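Local coordinates for sugar kinase (Agrobacterium tumefaciens, PDB 2RBC), which probably transfers the terminal phosphate of ATP to a sugar or related carbohydrate, as a putative ribokinase of the pfkB family, at residues Gly29-Cys34 with Arg82-Gly87; Asp159-Asp164 with Asp173-Ala178; Asp48-Glu53 with Thr124-Asn129. All coordinates share one frame; numbering follows the deposited sequence.

Interaction 1 of 3, residues Gly29-Cys34 with Arg82-Gly87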
loop_
_atom_site.group_PDB
_atom_site.type_symbol
_atom_site.label_atom_id
_atom_site.label_comp_id
_atom_site.label_asym_id
_atom_site.label_seq_id
_atom_site.Cartn_x
_atom_site.Cartn_y
_atom_site.Cartn_z
ATOM N N GLY A 29 -23.192 3.739 27.414
ATOM C CA GLY A 29 -23.039 2.536 26.639
ATOM C C GLY A 29 -22.144 1.561 27.373
ATOM O O GLY A 29 -21.230 1.948 28.100
ATOM N N LYS A 30 -22.379 0.285 27.144
ATOM C CA LYS A 30 -21.515 -0.727 27.694
ATOM C C LYS A 30 -20.125 -0.638 27.083
ATOM O O LYS A 30 -19.956 -0.235 25.944
ATOM C CB LYS A 30 -22.117 -2.120 27.470
ATOM C CG LYS A 30 -23.485 -2.291 28.165
ATOM C CD LYS A 30 -23.361 -2.290 29.675
ATOM C CE LYS A 30 -24.710 -2.252 30.361
ATOM N NZ LYS A 30 -24.580 -2.751 31.729
ATOM N N HIS A 31 -19.142 -1.057 27.862
ATOM C CA HIS A 31 -17.768 -0.999 27.485
ATOM C C HIS A 31 -17.250 -2.393 27.135
ATOM O O HIS A 31 -17.271 -3.295 27.962
ATOM C CB HIS A 31 -16.961 -0.411 28.628
ATOM C CG HIS A 31 -15.620 0.085 28.208
ATOM N ND1 HIS A 31 -14.790 0.784 29.056
ATOM C CD2 HIS A 31 -14.972 0.019 27.015
ATOM C CE1 HIS A 31 -13.675 1.097 28.405
ATOM N NE2 HIS A 31 -13.758 0.630 27.171
ATOM N N VAL A 32 -16.815 -2.557 25.884
ATOM C CA VAL A 32 -16.311 -3.825 25.352
ATOM C C VAL A 32 -14.807 -3.664 25.032
ATOM O O VAL A 32 -14.434 -2.726 24.338
ATOM C CB VAL A 32 -17.058 -4.227 24.072
ATOM C CG1 VAL A 32 -16.532 -5.539 23.554
ATOM C CG2 VAL A 32 -18.585 -4.304 24.295
ATOM N N LEU A 33 -13.981 -4.553 25.575
ATOM C CA LEU A 33 -12.594 -4.751 25.190
ATOM C C LEU A 33 -12.490 -5.659 23.993
ATOM O O LEU A 33 -12.910 -6.809 24.040
ATOM C CB LEU A 33 -11.782 -5.398 26.302
ATOM C CG LEU A 33 -10.279 -5.655 26.042
ATOM C CD1 LEU A 33 -9.463 -4.335 25.698
ATOM C CD2 LEU A 33 -9.650 -6.385 27.219
ATOM N N CYS A 34 -11.881 -5.149 22.938
ATOM C CA CYS A 34 -11.558 -5.963 21.749
ATOM C C CYS A 34 -10.067 -6.195 21.735
ATOM O O CYS A 34 -9.298 -5.309 22.047
ATOM C CB CYS A 34 -12.010 -5.254 20.485
ATOM S SG CYS A 34 -13.778 -4.934 20.516
ATOM N N ARG A 82 -18.976 1.635 24.224
ATOM C CA ARG A 82 -17.630 2.197 24.378
ATOM C C ARG A 82 -16.661 1.093 24.058
ATOM O O ARG A 82 -16.837 -0.027 24.495
ATOM C CB ARG A 82 -17.423 2.716 25.793
ATOM C CG ARG A 82 -18.015 4.084 25.976
ATOM C CD ARG A 82 -17.928 4.561 27.389
ATOM N NE ARG A 82 -18.855 3.868 28.295
ATOM C CZ ARG A 82 -18.493 3.105 29.343
ATOM N NH1 ARG A 82 -17.204 2.864 29.644
ATOM N NH2 ARG A 82 -19.433 2.566 30.114
ATOM N N ALA A 83 -15.659 1.389 23.243
ATOM C CA ALA A 83 -14.752 0.363 22.767
ATOM C C ALA A 83 -13.330 0.683 23.132
ATOM O O ALA A 83 -12.866 1.806 22.909
ATOM C CB ALA A 83 -14.854 0.249 21.222
ATOM N N SER A 84 -12.635 -0.325 23.639
ATOM C CA SER A 84 -11.178 -0.279 23.836
ATOM C C SER A 84 -10.546 -1.393 23.023
ATOM O O SER A 84 -11.164 -2.422 22.804
ATOM C CB SER A 84 -10.825 -0.478 25.291
ATOM O OG SER A 84 -11.231 0.628 26.049
ATOM N N LEU A 85 -9.319 -1.171 22.569
ATOM C CA LEU A 85 -8.614 -2.124 21.783
ATOM C C LEU A 85 -7.205 -2.369 22.337
ATOM O O LEU A 85 -6.480 -1.437 22.626
ATOM C CB LEU A 85 -8.562 -1.627 20.348
ATOM C CG LEU A 85 -7.849 -2.470 19.296
ATOM C CD1 LEU A 85 -8.541 -3.757 18.983
ATOM C CD2 LEU A 85 -7.601 -1.636 18.020
ATOM N N TRP A 86 -6.858 -3.647 22.493
ATOM C CA TRP A 86 -5.498 -4.065 22.824
ATOM C C TRP A 86 -5.044 -4.759 21.578
ATOM O O TRP A 86 -5.738 -5.585 21.037
ATOM C CB TRP A 86 -5.446 -5.042 23.998
ATOM C CG TRP A 86 -5.828 -4.444 25.309
ATOM C CD1 TRP A 86 -6.123 -3.124 25.576
ATOM C CD2 TRP A 86 -5.926 -5.132 26.557
ATOM N NE1 TRP A 86 -6.420 -2.963 26.918
ATOM C CE2 TRP A 86 -6.309 -4.181 27.538
ATOM C CE3 TRP A 86 -5.732 -6.464 26.946
ATOM C CZ2 TRP A 86 -6.482 -4.519 28.880
ATOM C CZ3 TRP A 86 -5.932 -6.796 28.300
ATOM C CH2 TRP A 86 -6.302 -5.830 29.234
ATOM N N GLY A 87 -3.883 -4.375 21.108
ATOM C CA GLY A 87 -3.386 -4.801 19.811
ATOM C C GLY A 87 -1.993 -4.242 19.807
ATOM O O GLY A 87 -1.619 -3.533 20.748
#
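K30, V32 and C34 trade backbone hydrogen bonds with R82, S84 and W86, so that strands 31-34 and 82-86 run parallel at an angle of 20°. The pattern is that of a regular parallel pair: R82 N to K30 O (2.7 Å), V32 N to R82 O, S84 N to V32 O, C34 N to S84 O and W86 N to C34 O. H31, L33, R82 and S84 face one side of the sheet; V32, C34, A83 and L85 face the other.

Polar side-chain contacts gather on the H31 side. Its imidazole meets the S84 hydroxyl at the ring edge, NE2 to OG 2.8 Å, while R82 CB lies over one ring face. The R82 chain bends at chi3 (-72°), which brings its guanidinium back over H31 CB and lets NH2 make a weak bond to G29 O (2.8 Å).

Further along, the contact turns apolar. L33 lays CD1 over the five-membered ring of W86, 3.4 Å from its centroid and only 5° off the normal, a CH-pi contact, and CD2 covers the six-membered ring.

The pair belongs to the central sheet of the ribokinase-like α/β fold, with strand 160-163 hydrogen-bonded beside 31-35. Helix 152-155 packs against L33 and W86; on the other side, helix 68-78 meets C34, A83 and L85, and helix 274-287 meets V32.

Interaction 2 of 3, residues Asp159-Asp164 with Asp173-Ala178; sequences DAVLVD and DVLTVA
Strand 160-163 and helix 173-178 run nearly antiparallel, 157° between their directions, with their axes 8.6 Å apart at closest approach. They are the first two elements of a beta-alpha-beta unit, strand 160-163, helix 168-180 and parallel strand 185-189, in the α/β fold of the ribokinase family; the helix lies against one face of the sheet.

The contact is wholly apolar and made by five buried residues. V161 and V163, two apart on the strand, turn their CB atoms toward the helix, which answers with V174, L175 and A178. The methyl V174 CG1 reaches both valines, lying 3.6 Å from V161 CG2 and 3.8 Å from V163 CG1. V174 thereby spans the two strand positions, and its side chain and that of V163 lie alongside each other, pointing opposite ways. L175 starts out across the helix flank, but its first torsion (chi1 -67°), which sets CG beside the backbone N and anti to the carbonyl carbon, turns the branch to V163, where CG and CD1 are each 3.7 Å from V163 CG2.

V174 also touches L33 and V35 of the adjacent strand 31-35, and L175 touches A185 of strand 185-189, so the helix covers more than one strand. One turn beyond V174, the helix comes in close where it presents A178: its CB sits 3.4 Å from V161 CG2, tighter than usual for two methyl carbons.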
loop_
_atom_site.group_PDB
_atom_site.type_symbol
_atom_site.label_atom_id
_atom_site.label_comp_id
_atom_site.label_asym_id
_atom_site.label_seq_id
_atom_site.Cartn_x
_atom_site.Cartn_y
_atom_site.Cartn_z
ATOM N N ASP A 159 -17.385 -4.608 30.379
ATOM C CA ASP A 159 -18.656 -5.314 30.524
ATOM C C ASP A 159 -18.618 -6.617 29.733
ATOM O O ASP A 159 -19.346 -7.543 30.052
ATOM C CB ASP A 159 -19.793 -4.418 30.054
ATOM C CG ASP A 159 -19.963 -3.202 30.943
ATOM O OD1 ASP A 159 -20.180 -3.418 32.142
ATOM O OD2 ASP A 159 -19.906 -2.057 30.484
ATOM N N ALA A 160 -17.812 -6.661 28.670
ATOM C CA ALA A 160 -17.551 -7.885 27.908
ATOM C C ALA A 160 -16.213 -7.750 27.239
ATOM O O ALA A 160 -15.679 -6.648 27.161
ATOM C CB ALA A 160 -18.636 -8.158 26.814
ATOM N N VAL A 161 -15.666 -8.879 26.761
ATOM C CA VAL A 161 -14.436 -8.882 25.973
ATOM C C VAL A 161 -14.668 -9.694 24.711
ATOM O O VAL A 161 -15.474 -10.636 24.689
ATOM C CB VAL A 161 -13.206 -9.429 26.740
ATOM C CG1 VAL A 161 -13.019 -8.692 28.043
ATOM C CG2 VAL A 161 -13.279 -10.927 26.962
ATOM N N LEU A 162 -14.014 -9.251 23.647
ATOM C CA LEU A 162 -14.050 -9.931 22.358
ATOM C C LEU A 162 -12.629 -10.105 21.869
ATOM O O LEU A 162 -11.839 -9.145 21.883
ATOM C CB LEU A 162 -14.865 -9.108 21.353
ATOM C CG LEU A 162 -14.914 -9.602 19.906
ATOM C CD1 LEU A 162 -15.459 -11.019 19.759
ATOM C CD2 LEU A 162 -15.610 -8.553 19.015
ATOM N N VAL A 163 -12.254 -11.321 21.460
ATOM C CA VAL A 163 -10.877 -11.554 21.021
ATOM C C VAL A 163 -10.904 -12.226 19.658
ATOM O O VAL A 163 -11.786 -13.031 19.399
ATOM C CB VAL A 163 -10.021 -12.418 22.021
ATOM C CG1 VAL A 163 -10.056 -11.817 23.521
ATOM C CG2 VAL A 163 -10.412 -13.909 21.963
ATOM N N ASP A 164 -9.939 -11.858 18.801
ATOM C CA ASP A 164 -9.695 -12.548 17.516
ATOM C C ASP A 164 -8.542 -13.558 17.615
ATOM O O ASP A 164 -7.997 -13.761 18.688
ATOM C CB ASP A 164 -9.553 -11.529 16.358
ATOM C CG ASP A 164 -8.255 -10.773 16.347
ATOM O OD1 ASP A 164 -7.270 -11.255 16.940
ATOM O OD2 ASP A 164 -8.205 -9.654 15.730
ATOM N N ASP A 173 -5.557 -15.284 27.608
ATOM C CA ASP A 173 -5.575 -14.661 28.926
ATOM C C ASP A 173 -6.783 -13.785 29.125
ATOM O O ASP A 173 -7.392 -13.781 30.210
ATOM C CB ASP A 173 -4.372 -13.762 29.100
ATOM C CG ASP A 173 -3.149 -14.492 29.555
ATOM O OD1 ASP A 173 -3.230 -15.713 29.875
ATOM O OD2 ASP A 173 -2.083 -13.817 29.595
ATOM N N VAL A 174 -7.119 -13.004 28.103
ATOM C CA VAL A 174 -8.268 -12.099 28.207
ATOM C C VAL A 174 -9.593 -12.896 28.372
ATOM O O VAL A 174 -10.464 -12.553 29.201
ATOM C CB VAL A 174 -8.321 -11.125 27.003
ATOM C CG1 VAL A 174 -9.672 -10.410 26.983
ATOM C CG2 VAL A 174 -7.115 -10.084 27.073
ATOM N N LEU A 175 -9.738 -13.957 27.582
ATOM C CA LEU A 175 -10.910 -14.809 27.699
ATOM C C LEU A 175 -11.012 -15.432 29.095
ATOM O O LEU A 175 -12.067 -15.420 29.692
ATOM C CB LEU A 175 -10.955 -15.926 26.638
ATOM C CG LEU A 175 -11.155 -15.503 25.185
ATOM C CD1 LEU A 175 -10.949 -16.726 24.231
ATOM C CD2 LEU A 175 -12.520 -14.843 24.963
ATOM N N THR A 176 -9.908 -15.996 29.574
ATOM C CA THR A 176 -9.868 -16.647 30.875
ATOM C C THR A 176 -10.243 -15.719 32.009
ATOM O O THR A 176 -11.103 -16.058 32.854
ATOM C CB THR A 176 -8.496 -17.262 31.130
ATOM O OG1 THR A 176 -8.242 -18.206 30.088
ATOM C CG2 THR A 176 -8.446 -17.994 32.527
ATOM N N VAL A 177 -9.609 -14.555 32.043
ATOM C CA VAL A 177 -9.833 -13.606 33.149
ATOM C C VAL A 177 -11.292 -13.107 33.063
ATOM O O VAL A 177 -12.038 -13.142 34.049
ATOM C CB VAL A 177 -8.790 -12.429 33.109
ATOM C CG1 VAL A 177 -9.112 -11.349 34.172
ATOM C CG2 VAL A 177 -7.361 -12.985 33.300
ATOM N N ALA A 178 -11.750 -12.755 31.849
ATOM C CA ALA A 178 -13.104 -12.242 31.696
ATOM C C ALA A 178 -14.160 -13.253 32.194
ATOM O O ALA A 178 -15.112 -12.908 32.925
ATOM C CB ALA A 178 -13.368 -11.865 30.226
#

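Interaction 3 of 3, residues Asp48-Glu53 with Thr124-Asn129; sequences DMPKGE and TIIIDN. With EDO (1,2-ethanediol), chain H.
Selenomethionine M49 sends CG anti to its backbone N (chi1 -168°), then bends at chi2 (63°) and chi3 (77°), a hooked course that carries its tip back to the strand end. CE comes to 3.5 Å from I126 O and 3.7 Å from D128 OD2, while M49 CB lies 3.5 Å from the same carboxylate oxygen, the two side chains lying roughly perpendicular. I126 CG2 meets both M49 SE and P50 CD, the latter at 4.1 Å.

Strand 121-127 belongs to the small four-stranded sheet that forms the lid in ribokinase-family kinases, and the loop 48-53 packs beside its end. At that end two waters supply the polar links. One accepts from M49 N and donates to D128 OD2; the other accepts a hydrogen bond from N129 ND2 (2.8 Å) and donates one to D48 OD1. The remaining oxygen, D128 OD1, is held by the backbone N atoms of R130 and E132. The second subunit packs against this region: M49 touches G52 of that subunit, and T124 OG1 is hydrogen-bonded to T124 OG1 of the other chain. An ethanediol modelled beside T124 approaches OG1 implausibly closely, which leaves its placement doubtful.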
loop_
_atom_site.group_PDB
_atom_site.type_symbol
_atom_site.label_atom_id
_atom_site.label_comp_id
_atom_site.label_asym_id
_atom_site.label_seq_id
_atom_site.Cartn_x
_atom_site.Cartn_y
_atom_site.Cartn_z
ATOM N N ASP A 48 -11.788 -4.135 -13.363
ATOM C CA ASP A 48 -11.420 -5.513 -13.589
ATOM C C ASP A 48 -10.232 -5.913 -12.742
ATOM O O ASP A 48 -9.182 -5.251 -12.749
ATOM C CB ASP A 48 -11.058 -5.726 -15.061
ATOM C CG ASP A 48 -12.220 -5.436 -15.994
ATOM O OD1 ASP A 48 -13.381 -5.682 -15.596
ATOM O OD2 ASP A 48 -11.971 -4.962 -17.123
HETATM N N MSE A 49 -10.410 -7.027 -12.044
HETATM C CA MSE A 49 -9.345 -7.699 -11.342
HETATM C C MSE A 49 -8.147 -7.968 -12.258
HETATM O O MSE A 49 -8.305 -8.540 -13.319
HETATM C CB MSE A 49 -9.877 -9.018 -10.786
HETATM C CG MSE A 49 -8.960 -9.668 -9.791
HETATM SE SE MSE A 49 -8.731 -8.532 -8.203
HETATM C CE MSE A 49 -10.422 -8.847 -7.236
ATOM N N PRO A 50 -6.941 -7.536 -11.855
ATOM C CA PRO A 50 -5.782 -7.904 -12.632
ATOM C C PRO A 50 -5.559 -9.406 -12.630
ATOM O O PRO A 50 -5.998 -10.100 -11.721
ATOM C CB PRO A 50 -4.631 -7.189 -11.915
ATOM C CG PRO A 50 -5.108 -6.974 -10.572
ATOM C CD PRO A 50 -6.560 -6.691 -10.718
ATOM N N LYS A 51 -4.859 -9.874 -13.650
ATOM C CA LYS A 51 -4.678 -11.294 -13.894
ATOM C C LYS A 51 -3.225 -11.598 -14.213
ATOM O O LYS A 51 -2.920 -12.588 -14.874
ATOM C CB LYS A 51 -5.578 -11.738 -15.074
ATOM C CG LYS A 51 -7.098 -11.544 -14.839
ATOM C CD LYS A 51 -7.617 -12.356 -13.628
ATOM C CE LYS A 51 -9.023 -11.937 -13.163
ATOM N NZ LYS A 51 -10.087 -12.011 -14.220
ATOM N N GLY A 52 -2.318 -10.754 -13.738
ATOM C CA GLY A 52 -0.911 -10.940 -14.031
ATOM C C GLY A 52 -0.236 -9.606 -14.078
ATOM O O GLY A 52 -0.854 -8.576 -13.782
ATOM N N GLU A 53 1.027 -9.631 -14.455
ATOM C CA GLU A 53 1.821 -8.433 -14.467
ATOM C C GLU A 53 1.207 -7.352 -15.371
ATOM O O GLU A 53 0.303 -7.626 -16.177
ATOM C CB GLU A 53 3.262 -8.760 -14.864
ATOM C CG GLU A 53 3.415 -9.287 -16.264
ATOM C CD GLU A 53 3.802 -8.225 -17.250
ATOM O OE1 GLU A 53 4.446 -7.229 -16.836
ATOM O OE2 GLU A 53 3.482 -8.396 -18.453
ATOM N N THR A 124 -2.351 -4.484 1.094
ATOM C CA THR A 124 -3.047 -4.005 -0.093
ATOM C C THR A 124 -4.219 -4.947 -0.398
ATOM O O THR A 124 -4.049 -6.176 -0.422
ATOM C CB THR A 124 -2.128 -3.869 -1.296
ATOM O OG1 THR A 124 -1.397 -2.642 -1.176
ATOM C CG2 THR A 124 -2.906 -3.869 -2.622
ATOM N N ILE A 125 -5.393 -4.365 -0.623
ATOM C CA ILE A 125 -6.553 -5.126 -1.080
ATOM C C ILE A 125 -7.084 -4.476 -2.348
ATOM O O ILE A 125 -7.399 -3.303 -2.344
ATOM C CB ILE A 125 -7.652 -5.240 -0.013
ATOM C CG1 ILE A 125 -7.069 -5.776 1.294
ATOM C CG2 ILE A 125 -8.767 -6.171 -0.500
ATOM C CD1 ILE A 125 -8.049 -5.894 2.459
ATOM N N ILE A 126 -7.126 -5.246 -3.435
ATOM C CA ILE A 126 -7.627 -4.789 -4.738
ATOM C C ILE A 126 -9.019 -5.400 -4.865
ATOM O O ILE A 126 -9.151 -6.628 -4.847
ATOM C CB ILE A 126 -6.708 -5.213 -5.891
ATOM C CG1 ILE A 126 -5.260 -4.700 -5.655
ATOM C CG2 ILE A 126 -7.252 -4.701 -7.243
ATOM C CD1 ILE A 126 -4.198 -5.388 -6.461
ATOM N N ILE A 127 -10.033 -4.533 -4.942
ATOM C CA ILE A 127 -11.441 -4.900 -4.956
ATOM C C ILE A 127 -12.049 -4.519 -6.323
ATOM O O ILE A 127 -12.124 -3.330 -6.684
ATOM C CB ILE A 127 -12.185 -4.179 -3.823
ATOM C CG1 ILE A 127 -11.411 -4.315 -2.506
ATOM C CG2 ILE A 127 -13.587 -4.689 -3.691
ATOM C CD1 ILE A 127 -12.071 -3.683 -1.308
ATOM N N ASP A 128 -12.425 -5.536 -7.107
ATOM C CA ASP A 128 -12.961 -5.318 -8.452
ATOM C C ASP A 128 -14.435 -4.924 -8.395
ATOM O O ASP A 128 -15.018 -4.769 -7.301
ATOM C CB ASP A 128 -12.685 -6.515 -9.405
ATOM C CG ASP A 128 -13.470 -7.778 -9.042
ATOM O OD1 ASP A 128 -14.322 -7.721 -8.148
ATOM O OD2 ASP A 128 -13.206 -8.833 -9.659
ATOM N N ASN A 129 -15.037 -4.700 -9.560
ATOM C CA ASN A 129 -16.444 -4.292 -9.575
ATOM C C ASN A 129 -17.443 -5.438 -9.355
ATOM O O ASN A 129 -18.646 -5.210 -9.400
ATOM C CB ASN A 129 -16.780 -3.490 -10.826
ATOM C CG ASN A 129 -16.645 -4.298 -12.102
ATOM O OD1 ASN A 129 -16.653 -5.537 -12.095
ATOM N ND2 ASN A 129 -16.508 -3.592 -13.206
HETATM C C1 EDO H . -0.438 0.466 -0.421
HETATM O O1 EDO H . 0.492 1.127 -1.297
HETATM C C2 EDO H . 0.232 -0.663 0.372
HETATM O O2 EDO H . -0.728 -1.637 0.822
HETATM O O HOH W 1 -16.188 -4.370 -15.827
HETATM O O HOH W 2 -12.706 -8.617 -12.189
#

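Overall arrangement
Interactions 1 and 2 share the large sheet, their centres 10 Å apart. Strand 31-35 lies between 82-90 and 160-163, and L33 O reaches L162 N of strand 160-163 at 2.7 Å, a probable hydrogen bond; W86 also packs on V174. Interaction 3 belongs to the separate four-stranded sheet, its centre 34 Å from that of interaction 1 and 37 Å from that of interaction 2, on the opposite side of the chain's centre. Along the chain the segments of interactions 1 and 3 alternate, so the polypeptide passes repeatedly between core and lid, whereas interaction 2 follows both. Two contacts thus build the α/β core, and the third lies at the subunit interface.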